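Local coordinates for protein cytochrome c-552 (Thiobacillus ferrooxidans, PDB 1H1O) that carries electrons in the periplasm as a high-potential cytochrome c of the c4 type with two covalently bound hemes, at residues Lys104-Asn108 with Gln109-Asn113; Gln163-Lys166 with Asn167-Val170. All blocks are in the same frame, centred on the assembly; numbering follows the deposited sequence.

Contact 1: residues Lys104-Asn108 with Gln109-Asn113; sequences KAIFN and QGVTN
A105 and I106 offer their carbonyls to Q109 and G110 at the C-terminal end of helix 100-109, where a glycine with positive phi (69°) ends the helical path. In class I cytochrome c folds this first helix of the domain packs against the last one; here I106 and F107 turn away from the loop toward helix 170-182, touching V176 and L180 respectively, and F107 also meets C119 and H123 of the heme-binding segment. The compact part is the backbone at the helix end. A105 O takes the amide of Q109 at 2.7 Å (N-H...O 147°) and, weakly, that of G110 at 3.2 Å, so one oxygen serves two successive N-H groups; Q109 CB also presses against it, 3.1 Å from A105 O. G110 N is itself shared, since it also gives a 2.7 Å bond to I106 O from above the carbonyl plane. The chain then leaves the helix along its buried flank, where the side chains of I106 and V111 cross obliquely. V111 holds CG1 anti to its backbone N (chi1 -179°), which leaves CG2 as the branch that meets I106, while I116 of the following loop also touches the valine. The other flank is much looser. There the exposed Q109 sends an extended chain past A105 toward solvent, and its amide nitrogen NE2 lies in loose van der Waals contact with the alanine methyl, 4.1 Å from A105 CB. On the buried flank, the apolar contact across the turn is I106 CG1 against V111 CG2, at 4.2 Å.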
loop_
_atom_site.group_PDB
_atom_site.type_symbol
_atom_site.label_atom_id
_atom_site.label_comp_id
_atom_site.label_asym_id
_atom_site.label_seq_id
_atom_site.Cartn_x
_atom_site.Cartn_y
_atom_site.Cartn_z
ATOM N N LYS A 104 -2.749 0.033 -16.238
ATOM C CA LYS A 104 -2.375 1.415 -16.490
ATOM C C LYS A 104 -3.595 2.223 -16.905
ATOM O O LYS A 104 -3.816 3.328 -16.409
ATOM C CB LYS A 104 -1.306 1.521 -17.580
ATOM C CG LYS A 104 -0.845 2.957 -17.795
ATOM C CD LYS A 104 0.288 3.063 -18.799
ATOM C CE LYS A 104 0.777 4.501 -18.877
ATOM N NZ LYS A 104 1.612 4.740 -20.083
ATOM N N ALA A 105 -4.384 1.662 -17.815
ATOM C CA ALA A 105 -5.583 2.339 -18.297
ATOM C C ALA A 105 -6.516 2.577 -17.119
ATOM O O ALA A 105 -7.100 3.651 -16.983
ATOM C CB ALA A 105 -6.266 1.493 -19.353
ATOM N N ILE A 106 -6.636 1.576 -16.254
ATOM C CA ILE A 106 -7.490 1.684 -15.082
ATOM C C ILE A 106 -6.986 2.757 -14.143
ATOM O O ILE A 106 -7.731 3.630 -13.703
ATOM C CB ILE A 106 -7.542 0.360 -14.309
ATOM C CG1 ILE A 106 -8.311 -0.687 -15.125
ATOM C CG2 ILE A 106 -8.192 0.570 -12.953
ATOM C CD1 ILE A 106 -8.138 -2.141 -14.622
ATOM N N PHE A 107 -5.703 2.699 -13.833
ATOM C CA PHE A 107 -5.143 3.668 -12.901
ATOM C C PHE A 107 -5.309 5.103 -13.371
ATOM O O PHE A 107 -5.723 5.986 -12.576
ATOM C CB PHE A 107 -3.650 3.393 -12.680
ATOM C CG PHE A 107 -3.036 4.259 -11.629
ATOM C CD1 PHE A 107 -3.147 3.921 -10.301
ATOM C CD2 PHE A 107 -2.419 5.451 -11.975
ATOM C CE1 PHE A 107 -2.658 4.765 -9.307
ATOM C CE2 PHE A 107 -1.921 6.311 -11.008
ATOM C CZ PHE A 107 -2.043 5.969 -9.665
ATOM N N ASN A 108 -4.982 5.349 -14.638
ATOM C CA ASN A 108 -5.042 6.697 -15.193
ATOM C C ASN A 108 -6.403 7.137 -15.706
ATOM O O ASN A 108 -6.775 8.303 -15.556
ATOM C CB ASN A 108 -4.036 6.858 -16.341
ATOM C CG ASN A 108 -2.604 6.607 -15.913
ATOM O OD1 ASN A 108 -2.197 6.969 -14.816
ATOM N ND2 ASN A 108 -1.827 5.999 -16.794
ATOM N N GLN A 109 -7.150 6.214 -16.305
ATOM C CA GLN A 109 -8.441 6.565 -16.879
ATOM C C GLN A 109 -9.654 6.039 -16.131
ATOM O O GLN A 109 -10.754 6.553 -16.294
ATOM C CB GLN A 109 -8.498 6.077 -18.325
ATOM C CG GLN A 109 -7.307 6.510 -19.165
ATOM C CD GLN A 109 -7.474 6.176 -20.640
ATOM O OE1 GLN A 109 -8.254 6.822 -21.357
ATOM N NE2 GLN A 109 -6.745 5.159 -21.102
ATOM N N GLY A 110 -9.450 5.024 -15.303
ATOM C CA GLY A 110 -10.562 4.445 -14.582
ATOM C C GLY A 110 -11.410 3.756 -15.625
ATOM O O GLY A 110 -10.977 3.614 -16.766
ATOM N N VAL A 111 -12.599 3.307 -15.237
ATOM C CA VAL A 111 -13.524 2.655 -16.165
ATOM C C VAL A 111 -14.908 3.223 -15.873
ATOM O O VAL A 111 -15.572 2.827 -14.923
ATOM C CB VAL A 111 -13.563 1.138 -15.979
ATOM C CG1 VAL A 111 -14.527 0.537 -16.981
ATOM C CG2 VAL A 111 -12.172 0.550 -16.168
ATOM N N THR A 112 -15.325 4.162 -16.708
ATOM C CA THR A 112 -16.602 4.829 -16.539
ATOM C C THR A 112 -17.841 3.972 -16.344
ATOM O O THR A 112 -18.510 4.087 -15.313
ATOM C CB THR A 112 -16.868 5.782 -17.700
ATOM O OG1 THR A 112 -15.770 6.694 -17.819
ATOM C CG2 THR A 112 -18.134 6.563 -17.447
ATOM N N ASN A 113 -18.161 3.125 -17.318
ATOM C CA ASN A 113 -19.371 2.308 -17.209
ATOM C C ASN A 113 -19.361 1.338 -16.042
ATOM O O ASN A 113 -20.405 0.823 -15.644
ATOM C CB ASN A 113 -19.642 1.557 -18.523
ATOM C CG ASN A 113 -18.468 0.721 -18.978
ATOM O OD1 ASN A 113 -18.259 0.527 -20.179
ATOM N ND2 ASN A 113 -17.697 0.213 -18.027
#

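Contact 2: residues Gln163-Lys166 with Asn167-Val170; sequences QIAK and NITV. With HEM (protoporphyrin IX containing Fe), chain C.
One face of the heme carries I164, whose branches lie over rings B and C, while I168 comes from that same side to the periphery of ring B. I164 CG2 sits 3.6 Å from the methine carbon CHC of the heme, and CG1 rests equally near C2C and its methyl; with CG1 beside the backbone N (chi1 -89°) and CG2 roughly anti to it, both branches are spread across the macrocycle. I168 reaches in with CD1, which touches the heme atom CBB at 3.6 Å and fills the angle between I164 CG2 and the methyl of A165, 4.1 Å from A165 CB. Were I164 cut back to an alanine, this part of the porphyrin face would probably lose its cover and I168 CD1 would have a gap beside it. Behind the isoleucines the chain reverses in a type I turn, closed by I168 N to A165 O at 3.1 Å, the donor standing well above the carbonyl plane. A165 O is also bonded to H152 ND1, and a water bridges I164 O and N167 N, 2.8 Å from each. On the outer side K166 and N167 run side by side, the lysine methylenes against the asparagine amide (CG to ND2 3.5 Å). T169 N-caps helix 170-182, its OG1 holding a backbone N beyond V170 and Q172 OE1 taking T169 N as in a capping box: a heme-lining turn before the last helix of a c-type cytochrome domain.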
loop_
_atom_site.group_PDB
_atom_site.type_symbol
_atom_site.label_atom_id
_atom_site.label_comp_id
_atom_site.label_asym_id
_atom_site.label_seq_id
_atom_site.Cartn_x
_atom_site.Cartn_y
_atom_site.Cartn_z
ATOM N N GLN A 163 -15.321 2.903 -0.829
ATOM C CA GLN A 163 -16.187 3.325 -1.910
ATOM C C GLN A 163 -15.511 3.077 -3.252
ATOM O O GLN A 163 -16.128 2.524 -4.151
ATOM C CB GLN A 163 -16.551 4.798 -1.762
ATOM C CG GLN A 163 -17.657 5.043 -0.764
ATOM C CD GLN A 163 -18.955 4.415 -1.202
ATOM O OE1 GLN A 163 -19.544 3.618 -0.469
ATOM N NE2 GLN A 163 -19.413 4.765 -2.408
ATOM N N ILE A 164 -14.244 3.461 -3.370
ATOM C CA ILE A 164 -13.499 3.269 -4.604
ATOM C C ILE A 164 -13.381 1.800 -5.034
ATOM O O ILE A 164 -13.447 1.494 -6.219
ATOM C CB ILE A 164 -12.064 3.864 -4.495
ATOM C CG1 ILE A 164 -12.049 5.331 -4.929
ATOM C CG2 ILE A 164 -11.108 3.107 -5.387
ATOM C CD1 ILE A 164 -12.888 6.257 -4.076
ATOM N N ALA A 165 -13.216 0.890 -4.082
ATOM C CA ALA A 165 -13.042 -0.518 -4.431
ATOM C C ALA A 165 -14.340 -1.288 -4.656
ATOM O O ALA A 165 -14.321 -2.420 -5.122
ATOM C CB ALA A 165 -12.211 -1.204 -3.359
ATOM N N LYS A 166 -15.462 -0.656 -4.341
ATOM C CA LYS A 166 -16.772 -1.282 -4.479
ATOM C C LYS A 166 -16.987 -2.076 -5.763
ATOM O O LYS A 166 -17.482 -3.197 -5.726
ATOM C CB LYS A 166 -17.865 -0.215 -4.364
ATOM C CG LYS A 166 -19.272 -0.720 -4.620
ATOM C CD LYS A 166 -20.246 0.437 -4.858
ATOM C CE LYS A 166 -20.290 1.406 -3.673
ATOM N NZ LYS A 166 -21.229 2.558 -3.888
ATOM N N ASN A 167 -16.612 -1.501 -6.897
ATOM C CA ASN A 167 -16.817 -2.161 -8.175
ATOM C C ASN A 167 -15.609 -2.829 -8.805
ATOM O O ASN A 167 -15.720 -3.400 -9.880
ATOM C CB ASN A 167 -17.390 -1.159 -9.172
ATOM C CG ASN A 167 -18.620 -0.490 -8.651
ATOM O OD1 ASN A 167 -18.766 0.725 -8.753
ATOM N ND2 ASN A 167 -19.517 -1.273 -8.084
ATOM N N ILE A 168 -14.461 -2.770 -8.157
ATOM C CA ILE A 168 -13.291 -3.397 -8.739
ATOM C C ILE A 168 -13.393 -4.908 -8.637
ATOM O O ILE A 168 -13.665 -5.450 -7.565
ATOM C CB ILE A 168 -12.001 -2.935 -8.039
ATOM C CG1 ILE A 168 -11.929 -1.405 -8.049
ATOM C CG2 ILE A 168 -10.781 -3.514 -8.760
ATOM C CD1 ILE A 168 -10.829 -0.830 -7.150
ATOM N N THR A 169 -13.194 -5.586 -9.759
ATOM C CA THR A 169 -13.231 -7.043 -9.767
ATOM C C THR A 169 -11.812 -7.555 -9.459
ATOM O O THR A 169 -10.826 -6.804 -9.534
ATOM C CB THR A 169 -13.616 -7.602 -11.144
ATOM O OG1 THR A 169 -12.588 -7.247 -12.078
ATOM C CG2 THR A 169 -14.966 -7.038 -11.627
ATOM N N VAL A 170 -11.723 -8.836 -9.119
ATOM C CA VAL A 170 -10.443 -9.465 -8.820
ATOM C C VAL A 170 -9.527 -9.319 -10.030
ATOM O O VAL A 170 -8.344 -9.023 -9.892
ATOM C CB VAL A 170 -10.615 -10.964 -8.512
ATOM C CG1 VAL A 170 -9.257 -11.621 -8.386
ATOM C CG2 VAL A 170 -11.406 -11.143 -7.226
HETATM C CHA HEM C . -5.013 3.552 -0.408
HETATM C CHB HEM C . -5.666 1.474 -4.671
HETATM C CHC HEM C . -8.344 5.248 -6.017
HETATM C CHD HEM C . -7.638 7.317 -1.794
HETATM C C1A HEM C . -4.949 2.637 -1.459
HETATM C C2A HEM C . -4.258 1.367 -1.414
HETATM C C3A HEM C . -4.424 0.771 -2.614
HETATM C C4A HEM C . -5.243 1.699 -3.390
HETATM C CMA HEM C . -3.920 -0.554 -3.104
HETATM C CAA HEM C . -3.517 0.853 -0.229
HETATM C CBA HEM C . -2.084 1.356 -0.143
HETATM C CGA HEM C . -1.321 0.750 0.844
HETATM O O1A HEM C . -0.089 1.037 0.817
HETATM O O2A HEM C . -1.780 0.001 1.713
HETATM C C1B HEM C . -6.461 2.337 -5.399
HETATM C C2B HEM C . -6.923 2.044 -6.731
HETATM C C3B HEM C . -7.703 3.098 -7.087
HETATM C C4B HEM C . -7.678 4.035 -6.004
HETATM C CMB HEM C . -6.581 0.775 -7.479
HETATM C CAB HEM C . -8.493 3.332 -8.325
HETATM C CBB HEM C . -9.453 2.158 -8.692
HETATM C C1C HEM C . -8.377 6.147 -5.006
HETATM C C2C HEM C . -9.090 7.400 -5.038
HETATM C C3C HEM C . -8.887 7.953 -3.818
HETATM C C4C HEM C . -8.056 7.075 -3.081
HETATM C CMC HEM C . -9.883 7.882 -6.238
HETATM C CAC HEM C . -9.420 9.276 -3.222
HETATM C CBC HEM C . -10.970 9.429 -3.337
HETATM C C1D HEM C . -6.851 6.477 -1.029
HETATM C C2D HEM C . -6.453 6.769 0.343
HETATM C C3D HEM C . -5.733 5.716 0.728
HETATM C C4D HEM C . -5.673 4.774 -0.414
HETATM C CMD HEM C . -6.836 8.009 1.093
HETATM C CAD HEM C . -5.078 5.447 2.061
HETATM C CBD HEM C . -6.176 4.949 3.103
HETATM C CGD HEM C . -5.747 5.028 4.449
HETATM O O1D HEM C . -5.610 6.167 5.020
HETATM O O2D HEM C . -5.501 3.979 5.102
HETATM N NA HEM C . -5.542 2.829 -2.657
HETATM N NB HEM C . -6.932 3.562 -4.956
HETATM N NC HEM C . -7.738 5.965 -3.792
HETATM N ND HEM C . -6.362 5.259 -1.467
HETATM FE FE HEM C . -6.636 4.422 -3.232
HETATM O O HOH W 1 -15.822 1.092 -7.644
#

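Both contacts belong to the second cytochrome c domain and lie on the same side of the chain's centre, with centres 12 Å apart and nearest atoms about 6 Å apart, without touching. Helix 170-182 joins them: the turn of contact 2 leads into it, and I106 of contact 1 packs on its Q172, whose OE1 accepts T169 N. Their relation to the heme differs. Contact 2 lies directly on it through I164 and I168, whereas in contact 1, between nearest atoms, the I106 side chain stays about 5 Å from the heme and that of F107 about 3 Å from the side chain of C119, predicted to bind this heme covalently. The other heme is about 14 Å from the A165 side chain, nearest atoms again.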